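Side-chain contacts in CBIX (Paracoccus pantotrophus, PDB 4CCS), which acts as the terminal enzyme of siroheme biosynthesis in denitrifying bacteria, probably a chelatase that inserts ferrous iron into sirohydrochlorin: residues M218-E221 with S222-A226; S136-A139 with R140-A143; D51-D54 with D55-I59; P16-Q19 with Q20-I23. All blocks are in the same frame, centred on the assembly; numbering follows the deposited sequence.

Contact 1 (M218-E221 with S222-A226); sequences MIAE and SIKAA
The closing helix of the chain, 215-226, is an amphipathic helix, and within it Glu221 and Lys224 form a salt bridge one turn apart on the outer side while Ile219 and Ile223 meet on the inner side. The two charged side chains lie next to each other and point the same way. Lys224 NZ donates to Glu221 OE2 at 3.1 Å, a salt-bridge hydrogen bond that meets the oxygen from above the carboxylate plane (42° out of it). The bend at chi2 of the glutamate (-57°) brings the carboxylate alongside the end of the lysine, itself bent at chi3, and Lys224 CE lies 3.5 Å from Glu221 OE1. A water spans the other carboxylate oxygen and the ammonium: it donates to Glu221 OE1 at 2.7 Å and weakly accepts from Lys224 NZ. With Lys224 cut back to an alanine, the Glu221 carboxylate would probably lose its charge mate and be less restrained. On the inner side Ile219 CG2 touches Ile223 CD1 at 3.8 Å, and the pair packs against Ile7 of strand 4-9 and Val30 of helix 16-30, which ties this last helix to the N-terminal half of the protein. Ser222 OG is claimed by Asp95. Four i to i+4 backbone bonds run beneath all of this, including Lys224 N to Ala220 O at 2.9 Å. The chemistry thus separates by side: the apolar branches would supply adhesion to the sheet, whereas the hydrated ion pair is likely to add only modest local stability.

Contact 2 (S136-A139 with R140-A143); sequences SEAA and RRIA
Arg140 and Glu137 illustrate how one guanidinium on a helix can satisfy several acceptors at once. Arg140 NH2 donates to Glu137 OE2 at 2.8 Å with an N-H...O angle of 163°, OE2 offering its anti lone pair and sitting close to the guanidinium plane, although the two flat groups are turned 51° from each other. Water 2 closes the arrangement along the same edge: it accepts from Arg140 NE at 2.8 Å and donates to Glu137 OE2 at 2.7 Å, so that this oxygen receives both the arginine and the water. Arg140 NH2 has a second, weak bond to Ser136 OG at 3.0 Å, but the hydroxyl belongs chiefly to Glu160, with which it makes its stronger hydrogen bond. A turn at chi3 (-67°) brings the guanidinium back along the helix, where Ser136 O lies 3.5 Å beneath the centre of its face. That same carbonyl oxygen accepts Arg140 N at 2.9 Å, in the ordinary helical way. Arg141 folds back similarly without a salt bridge across these segments: its NH2 rests 3.6 Å from Ala138 CB, and one guanidinium face covers Ala138 CA. Helix 134-146 is the crossover helix of the beta-alpha-beta unit between strands 121-126 and 152-157, and its inner side, with Ala139 on Phe157 and Ala143 on Cys155, packs on the second of those strands. Receiving one N-H of Arg140 directly and the water that Arg140 NE also holds, Glu137 OE2 is likely to fix the rotation of the guanidinium over the helix backbone.

Contact 3 (D51-D54 with D55-I59); sequences DRAD and DETLI
Asp54 OD1 is gripped by two donors that come from opposite faces of its carboxylate. Thr57 OG1 donates at 2.8 Å to Asp54 OD1, standing 62° out of the carboxylate plane, while Glu56 N reaches Asp54 OD1 from the other side at 3.3 Å. The aspartate can serve both because its CG sits between its own backbone N and carbonyl carbon (chi1 52°), which swings the carboxylate over the residues that follow; it crosses the threonine side chain at about a right angle. The main chain adds its own closure, Thr57 N to Asp54 O at 3.1 Å. Beside these polar bonds Ala53 CB lies 4.1 Å from Thr57 CG2 and meets Ile59 CD1 at 4.4 Å. The neighbouring Asp55 turns to a separate partner, its OD1 accepting the backbone N of Lys85. Were Asp54 replaced by an alanine, the Thr57 hydroxyl and the Glu56 N-H would probably lose this acceptor and the turn would be less firmly set. The arrangement is a type I beta turn from Asp54 to Thr57 combined with an Asx turn from Asp54 OD1 to Glu56 N, here where the loop after strand 38-43 runs into strand 57-61 of the N-terminal parallel sheet.

Contact 4 (P16-Q19 with Q20-I23); sequences PAPQ and QRAI
Arg21 places its guanidinium over Ala17 through two torsions: CG stands anti to the carbonyl carbon (chi1 -86°), and a bend further out (chi3 -69°) turns the head back toward the start of the helix. This is the first part of helix 16-30, the crossover helix of the beta-alpha-beta unit joining strands 4-9 and 38-43. Ala17 O lies 3.8 Å from the plane of the Arg21 guanidinium, over its centre, while also taking the backbone Arg21 N at 3.0 Å. Ala17 CB comes within 3.8 Å of Arg21 NH2, so the methyl and the guanidinium are in van der Waals contact. The two buried glutamines find their polar partners outside these segments: Gln19 OE1 accepts from Gln12 N, Gln20 NE2 donates to Glu24 OE2 of the same helix, and Gln20 OE1 accepts from Thr43 N and so ties the helix to strand 38-43. Gln20 N bonds Pro16 O at 2.9 Å. Prolines suit such a beginning, since a residue in the first turn of a helix needs no N-H for an i to i-4 bond. Pro18, whose N bears no hydrogen, meets the arginine through its ring, CD lying 3.7 Å from Arg21 NH2.

Three of the four contacts follow helices and one follows a turn; all are partly buried, with charged groups mostly outward and apolar or amide groups inward. Contacts 1 and 2 each carry a surface ion pair bridged by water. Contact 4 shares with contact 2 an arginine laid over a helix carbonyl but has no ion pair across its segments, and its buried glutamines bond to other elements. Contact 3 uses an aspartate to fix a turn at the entry to strand 57-61. Contacts 1, 3 and 4 belong to the N-terminal sheet and its covering helices, contact 2 to the C-terminal sheet. Contact 3 touches contacts 1 and 4, through Leu58 packing on Ala226 and Arg52 on Gln20.

Contact 1 (M218-E221 with S222-A226)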
loop_
_atom_site.group_PDB
_atom_site.type_symbol
_atom_site.label_atom_id
_atom_site.label_comp_id
_atom_site.label_asym_id
_atom_site.label_seq_id
_atom_site.Cartn_x
_atom_site.Cartn_y
_atom_site.Cartn_z
ATOM N N MET A 218 -11.204 5.035 -2.040
ATOM C CA MET A 218 -10.393 5.514 -0.928
ATOM C C MET A 218 -9.474 6.659 -1.388
ATOM O O MET A 218 -9.431 7.708 -0.746
ATOM C CB MET A 218 -9.595 4.335 -0.311
ATOM C CG MET A 218 -8.805 4.711 0.905
ATOM S SD MET A 218 -7.724 3.392 1.536
ATOM C CE MET A 218 -6.294 3.667 0.510
ATOM N N ILE A 219 -8.762 6.473 -2.521
ATOM C CA ILE A 219 -7.866 7.504 -3.074
ATOM C C ILE A 219 -8.687 8.748 -3.477
ATOM O O ILE A 219 -8.293 9.870 -3.162
ATOM C CB ILE A 219 -7.017 6.944 -4.251
ATOM C CG1 ILE A 219 -6.160 5.728 -3.791
ATOM C CG2 ILE A 219 -6.145 8.051 -4.879
ATOM C CD1 ILE A 219 -5.272 5.057 -4.927
ATOM N N ALA A 220 -9.821 8.533 -4.161
ATOM C CA ALA A 220 -10.717 9.618 -4.578
ATOM C C ALA A 220 -11.137 10.506 -3.380
ATOM O O ALA A 220 -11.097 11.736 -3.484
ATOM C CB ALA A 220 -11.950 9.037 -5.255
ATOM N N GLU A 221 -11.487 9.876 -2.232
ATOM C CA GLU A 221 -11.912 10.626 -1.038
ATOM C C GLU A 221 -10.786 11.444 -0.464
ATOM O O GLU A 221 -11.027 12.572 -0.046
ATOM C CB GLU A 221 -12.590 9.732 0.030
ATOM C CG GLU A 221 -13.866 9.049 -0.455
ATOM C CD GLU A 221 -14.997 9.926 -0.977
ATOM O OE1 GLU A 221 -15.084 11.104 -0.571
ATOM O OE2 GLU A 221 -15.818 9.422 -1.776
ATOM N N SER A 222 -9.541 10.927 -0.524
ATOM C CA SER A 222 -8.362 11.648 -0.069
ATOM C C SER A 222 -8.016 12.839 -0.982
ATOM O O SER A 222 -7.574 13.867 -0.478
ATOM C CB SER A 222 -7.180 10.699 0.105
ATOM O OG SER A 222 -7.458 9.864 1.216
ATOM N N ILE A 223 -8.241 12.707 -2.308
ATOM C CA ILE A 223 -8.025 13.788 -3.282
ATOM C C ILE A 223 -9.084 14.903 -3.036
ATOM O O ILE A 223 -8.717 16.068 -2.862
ATOM C CB ILE A 223 -8.069 13.275 -4.756
ATOM C CG1 ILE A 223 -6.869 12.329 -5.072
ATOM C CG2 ILE A 223 -8.099 14.460 -5.739
ATOM C CD1 ILE A 223 -7.085 11.450 -6.311
ATOM N N LYS A 224 -10.379 14.523 -3.031
ATOM C CA LYS A 224 -11.536 15.409 -2.800
ATOM C C LYS A 224 -11.372 16.250 -1.528
ATOM O O LYS A 224 -11.671 17.441 -1.548
ATOM C CB LYS A 224 -12.839 14.602 -2.733
ATOM C CG LYS A 224 -13.389 14.185 -4.093
ATOM C CD LYS A 224 -14.807 13.626 -3.997
ATOM C CE LYS A 224 -14.856 12.122 -3.885
ATOM N NZ LYS A 224 -16.252 11.612 -3.917
ATOM N N ALA A 225 -10.848 15.636 -0.444
ATOM C CA ALA A 225 -10.594 16.286 0.846
ATOM C C ALA A 225 -9.482 17.336 0.768
ATOM O O ALA A 225 -9.480 18.279 1.564
ATOM C CB ALA A 225 -10.248 15.240 1.902
ATOM N N ALA A 226 -8.529 17.168 -0.170
ATOM C CA ALA A 226 -7.407 18.097 -0.344
ATOM C C ALA A 226 -7.698 19.245 -1.329
ATOM O O ALA A 226 -6.897 20.178 -1.436
ATOM C CB ALA A 226 -6.163 17.339 -0.758
HETATM O O HOH W 1 -17.508 12.326 -0.882
#

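Contact 2 (S136-A139 with R140-A143)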
loop_
_atom_site.group_PDB
_atom_site.type_symbol
_atom_site.label_atom_id
_atom_site.label_comp_id
_atom_site.label_asym_id
_atom_site.label_seq_id
_atom_site.Cartn_x
_atom_site.Cartn_y
_atom_site.Cartn_z
ATOM N N SER A 136 7.103 0.145 10.032
ATOM C CA SER A 136 6.722 -0.898 10.993
ATOM C C SER A 136 5.755 -0.389 12.055
ATOM O O SER A 136 4.884 -1.146 12.477
ATOM C CB SER A 136 7.937 -1.574 11.618
ATOM O OG SER A 136 8.697 -0.677 12.411
ATOM N N GLU A 137 5.876 0.889 12.466
ATOM C CA GLU A 137 4.911 1.454 13.430
ATOM C C GLU A 137 3.522 1.497 12.772
ATOM O O GLU A 137 2.537 1.127 13.410
ATOM C CB GLU A 137 5.319 2.862 13.912
ATOM C CG GLU A 137 6.516 2.881 14.849
ATOM C CD GLU A 137 6.297 2.290 16.229
ATOM O OE1 GLU A 137 5.758 3.006 17.105
ATOM O OE2 GLU A 137 6.700 1.124 16.447
ATOM N N ALA A 138 3.466 1.876 11.478
ATOM C CA ALA A 138 2.212 1.923 10.718
ATOM C C ALA A 138 1.582 0.528 10.558
ATOM O O ALA A 138 0.365 0.406 10.680
ATOM C CB ALA A 138 2.438 2.576 9.362
ATOM N N ALA A 139 2.402 -0.526 10.296
ATOM C CA ALA A 139 1.875 -1.889 10.167
ATOM C C ALA A 139 1.384 -2.402 11.511
ATOM O O ALA A 139 0.353 -3.076 11.556
ATOM C CB ALA A 139 2.925 -2.825 9.574
ATOM N N ARG A 140 2.084 -2.052 12.621
ATOM C CA ARG A 140 1.623 -2.469 13.962
ATOM C C ARG A 140 0.331 -1.786 14.328
ATOM O O ARG A 140 -0.511 -2.410 14.968
ATOM C CB ARG A 140 2.688 -2.250 15.045
ATOM C CG ARG A 140 3.661 -3.431 15.137
ATOM C CD ARG A 140 4.686 -3.246 16.252
ATOM N NE ARG A 140 5.596 -2.141 15.960
ATOM C CZ ARG A 140 6.738 -2.259 15.293
ATOM N NH1 ARG A 140 7.135 -3.445 14.842
ATOM N NH2 ARG A 140 7.482 -1.190 15.051
ATOM N N ARG A 141 0.150 -0.512 13.893
ATOM C CA ARG A 141 -1.109 0.219 14.132
ATOM C C ARG A 141 -2.255 -0.519 13.421
ATOM O O ARG A 141 -3.345 -0.652 13.993
ATOM C CB ARG A 141 -1.022 1.660 13.602
ATOM C CG ARG A 141 -0.411 2.637 14.589
ATOM C CD ARG A 141 -0.669 4.093 14.206
ATOM N NE ARG A 141 -0.030 4.501 12.947
ATOM C CZ ARG A 141 1.242 4.872 12.826
ATOM N NH1 ARG A 141 2.050 4.862 13.880
ATOM N NH2 ARG A 141 1.720 5.244 11.648
ATOM N N ILE A 142 -2.002 -1.010 12.176
ATOM C CA ILE A 142 -3.001 -1.790 11.426
ATOM C C ILE A 142 -3.349 -3.080 12.213
ATOM O O ILE A 142 -4.524 -3.321 12.501
ATOM C CB ILE A 142 -2.574 -2.091 9.946
ATOM C CG1 ILE A 142 -2.405 -0.794 9.081
ATOM C CG2 ILE A 142 -3.533 -3.107 9.273
ATOM C CD1 ILE A 142 -3.682 0.036 8.775
ATOM N N ALA A 143 -2.332 -3.893 12.562
ATOM C CA ALA A 143 -2.554 -5.143 13.309
ATOM C C ALA A 143 -3.308 -4.889 14.629
ATOM O O ALA A 143 -4.261 -5.604 14.921
ATOM C CB ALA A 143 -1.228 -5.840 13.593
HETATM O O HOH W 2 4.399 -0.008 17.366
#

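Contact 3 (D51-D54 with D55-I59)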
loop_
_atom_site.group_PDB
_atom_site.type_symbol
_atom_site.label_atom_id
_atom_site.label_comp_id
_atom_site.label_asym_id
_atom_site.label_seq_id
_atom_site.Cartn_x
_atom_site.Cartn_y
_atom_site.Cartn_z
ATOM N N ASP A 51 7.268 14.829 -15.403
ATOM C CA ASP A 51 7.307 16.063 -16.194
ATOM C C ASP A 51 5.899 16.553 -16.640
ATOM O O ASP A 51 5.792 17.680 -17.122
ATOM C CB ASP A 51 8.323 16.031 -17.354
ATOM C CG ASP A 51 8.326 14.840 -18.282
ATOM O OD1 ASP A 51 7.226 14.360 -18.638
ATOM O OD2 ASP A 51 9.418 14.473 -18.764
ATOM N N ARG A 52 4.824 15.784 -16.365
ATOM C CA ARG A 52 3.458 16.237 -16.651
ATOM C C ARG A 52 2.924 17.115 -15.491
ATOM O O ARG A 52 1.925 17.819 -15.657
ATOM C CB ARG A 52 2.515 15.061 -16.995
ATOM C CG ARG A 52 1.946 14.290 -15.806
ATOM C CD ARG A 52 1.283 12.995 -16.247
ATOM N NE ARG A 52 2.258 11.906 -16.296
ATOM C CZ ARG A 52 1.976 10.637 -16.572
ATOM N NH1 ARG A 52 0.727 10.268 -16.843
ATOM N NH2 ARG A 52 2.939 9.728 -16.592
ATOM N N ALA A 53 3.608 17.074 -14.329
ATOM C CA ALA A 53 3.255 17.838 -13.133
ATOM C C ALA A 53 3.745 19.276 -13.214
ATOM O O ALA A 53 4.774 19.553 -13.827
ATOM C CB ALA A 53 3.837 17.168 -11.894
ATOM N N ASP A 54 3.014 20.183 -12.554
ATOM C CA ASP A 54 3.349 21.601 -12.441
ATOM C C ASP A 54 3.095 22.068 -11.002
ATOM O O ASP A 54 2.711 21.252 -10.157
ATOM C CB ASP A 54 2.607 22.459 -13.490
ATOM C CG ASP A 54 1.101 22.283 -13.567
ATOM O OD1 ASP A 54 0.465 22.069 -12.505
ATOM O OD2 ASP A 54 0.549 22.414 -14.681
ATOM N N ASP A 55 3.309 23.368 -10.722
ATOM C CA ASP A 55 3.135 23.965 -9.397
ATOM C C ASP A 55 1.719 23.845 -8.811
ATOM O O ASP A 55 1.573 23.939 -7.593
ATOM C CB ASP A 55 3.600 25.435 -9.404
ATOM C CG ASP A 55 5.109 25.593 -9.324
ATOM O OD1 ASP A 55 5.780 24.662 -8.825
ATOM O OD2 ASP A 55 5.614 26.662 -9.731
ATOM N N GLU A 56 0.690 23.621 -9.652
ATOM C CA GLU A 56 -0.687 23.467 -9.171
ATOM C C GLU A 56 -1.166 22.000 -9.178
ATOM O O GLU A 56 -2.363 21.742 -9.034
ATOM C CB GLU A 56 -1.652 24.396 -9.939
ATOM C CG GLU A 56 -1.645 25.832 -9.428
ATOM C CD GLU A 56 -2.552 26.112 -8.242
ATOM O OE1 GLU A 56 -2.240 25.645 -7.122
ATOM O OE2 GLU A 56 -3.574 26.812 -8.432
ATOM N N THR A 57 -0.233 21.042 -9.320
ATOM C CA THR A 57 -0.571 19.609 -9.330
ATOM C C THR A 57 -0.529 19.044 -7.904
ATOM O O THR A 57 0.355 19.411 -7.125
ATOM C CB THR A 57 0.364 18.820 -10.298
ATOM O OG1 THR A 57 0.311 19.398 -11.605
ATOM C CG2 THR A 57 0.012 17.332 -10.403
ATOM N N LEU A 58 -1.483 18.155 -7.573
ATOM C CA LEU A 58 -1.501 17.439 -6.295
ATOM C C LEU A 58 -0.899 16.046 -6.556
ATOM O O LEU A 58 -1.217 15.422 -7.562
ATOM C CB LEU A 58 -2.926 17.282 -5.724
ATOM C CG LEU A 58 -3.764 18.548 -5.434
ATOM C CD1 LEU A 58 -4.998 18.180 -4.638
ATOM C CD2 LEU A 58 -2.978 19.578 -4.652
ATOM N N ILE A 59 -0.031 15.574 -5.664
ATOM C CA ILE A 59 0.609 14.261 -5.781
ATOM C C ILE A 59 0.046 13.310 -4.727
ATOM O O ILE A 59 0.162 13.601 -3.533
ATOM C CB ILE A 59 2.169 14.385 -5.669
ATOM C CG1 ILE A 59 2.777 15.443 -6.660
ATOM C CG2 ILE A 59 2.860 13.020 -5.801
ATOM C CD1 ILE A 59 2.491 15.246 -8.231
#

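Contact 4 (P16-Q19 with Q20-I23)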
loop_
_atom_site.group_PDB
_atom_site.type_symbol
_atom_site.label_atom_id
_atom_site.label_comp_id
_atom_site.label_asym_id
_atom_site.label_seq_id
_atom_site.Cartn_x
_atom_site.Cartn_y
_atom_site.Cartn_z
ATOM N N PRO A 16 9.926 -0.841 -17.143
ATOM C CA PRO A 16 8.986 0.105 -16.532
ATOM C C PRO A 16 7.610 0.164 -17.213
ATOM O O PRO A 16 6.681 0.705 -16.610
ATOM C CB PRO A 16 9.706 1.458 -16.616
ATOM C CG PRO A 16 10.754 1.303 -17.633
ATOM C CD PRO A 16 11.064 -0.148 -17.796
ATOM N N ALA A 17 7.480 -0.339 -18.458
ATOM C CA ALA A 17 6.211 -0.245 -19.203
ATOM C C ALA A 17 5.015 -0.942 -18.493
ATOM O O ALA A 17 3.983 -0.281 -18.334
ATOM C CB ALA A 17 6.373 -0.732 -20.641
ATOM N N PRO A 18 5.146 -2.218 -18.005
ATOM C CA PRO A 18 3.982 -2.806 -17.307
ATOM C C PRO A 18 3.701 -2.109 -15.959
ATOM O O PRO A 18 2.546 -2.008 -15.550
ATOM C CB PRO A 18 4.340 -4.284 -17.157
ATOM C CG PRO A 18 5.811 -4.377 -17.390
ATOM C CD PRO A 18 6.160 -3.251 -18.314
ATOM N N GLN A 19 4.740 -1.534 -15.329
ATOM C CA GLN A 19 4.582 -0.807 -14.064
ATOM C C GLN A 19 3.780 0.478 -14.317
ATOM O O GLN A 19 2.884 0.807 -13.541
ATOM C CB GLN A 19 5.951 -0.471 -13.457
ATOM C CG GLN A 19 6.670 -1.710 -12.890
ATOM C CD GLN A 19 8.021 -1.362 -12.334
ATOM O OE1 GLN A 19 8.148 -0.570 -11.409
ATOM N NE2 GLN A 19 9.074 -1.986 -12.846
ATOM N N GLN A 20 4.078 1.166 -15.428
ATOM C CA GLN A 20 3.367 2.390 -15.837
ATOM C C GLN A 20 1.910 2.085 -16.184
ATOM O O GLN A 20 1.024 2.813 -15.724
ATOM C CB GLN A 20 4.091 3.075 -17.011
ATOM C CG GLN A 20 3.420 4.374 -17.523
ATOM C CD GLN A 20 3.386 5.501 -16.511
ATOM O OE1 GLN A 20 4.215 5.586 -15.604
ATOM N NE2 GLN A 20 2.506 6.475 -16.714
ATOM N N ARG A 21 1.663 0.999 -16.958
ATOM C CA ARG A 21 0.302 0.572 -17.338
ATOM C C ARG A 21 -0.556 0.281 -16.089
ATOM O O ARG A 21 -1.730 0.640 -16.077
ATOM C CB ARG A 21 0.340 -0.680 -18.240
ATOM C CG ARG A 21 0.517 -0.338 -19.720
ATOM C CD ARG A 21 0.371 -1.552 -20.629
ATOM N NE ARG A 21 1.485 -2.490 -20.470
ATOM C CZ ARG A 21 2.622 -2.431 -21.156
ATOM N NH1 ARG A 21 2.803 -1.491 -22.074
ATOM N NH2 ARG A 21 3.581 -3.317 -20.935
ATOM N N ALA A 22 0.023 -0.367 -15.053
ATOM C CA ALA A 22 -0.697 -0.679 -13.803
ATOM C C ALA A 22 -1.144 0.592 -13.068
ATOM O O ALA A 22 -2.291 0.673 -12.605
ATOM C CB ALA A 22 0.174 -1.550 -12.890
ATOM N N ILE A 23 -0.266 1.598 -12.979
ATOM C CA ILE A 23 -0.606 2.844 -12.265
ATOM C C ILE A 23 -1.605 3.682 -13.089
ATOM O O ILE A 23 -2.498 4.308 -12.507
ATOM C CB ILE A 23 0.632 3.643 -11.763
ATOM C CG1 ILE A 23 1.651 2.723 -11.026
ATOM C CG2 ILE A 23 0.215 4.795 -10.829
ATOM C CD1 ILE A 23 1.028 1.709 -9.860
#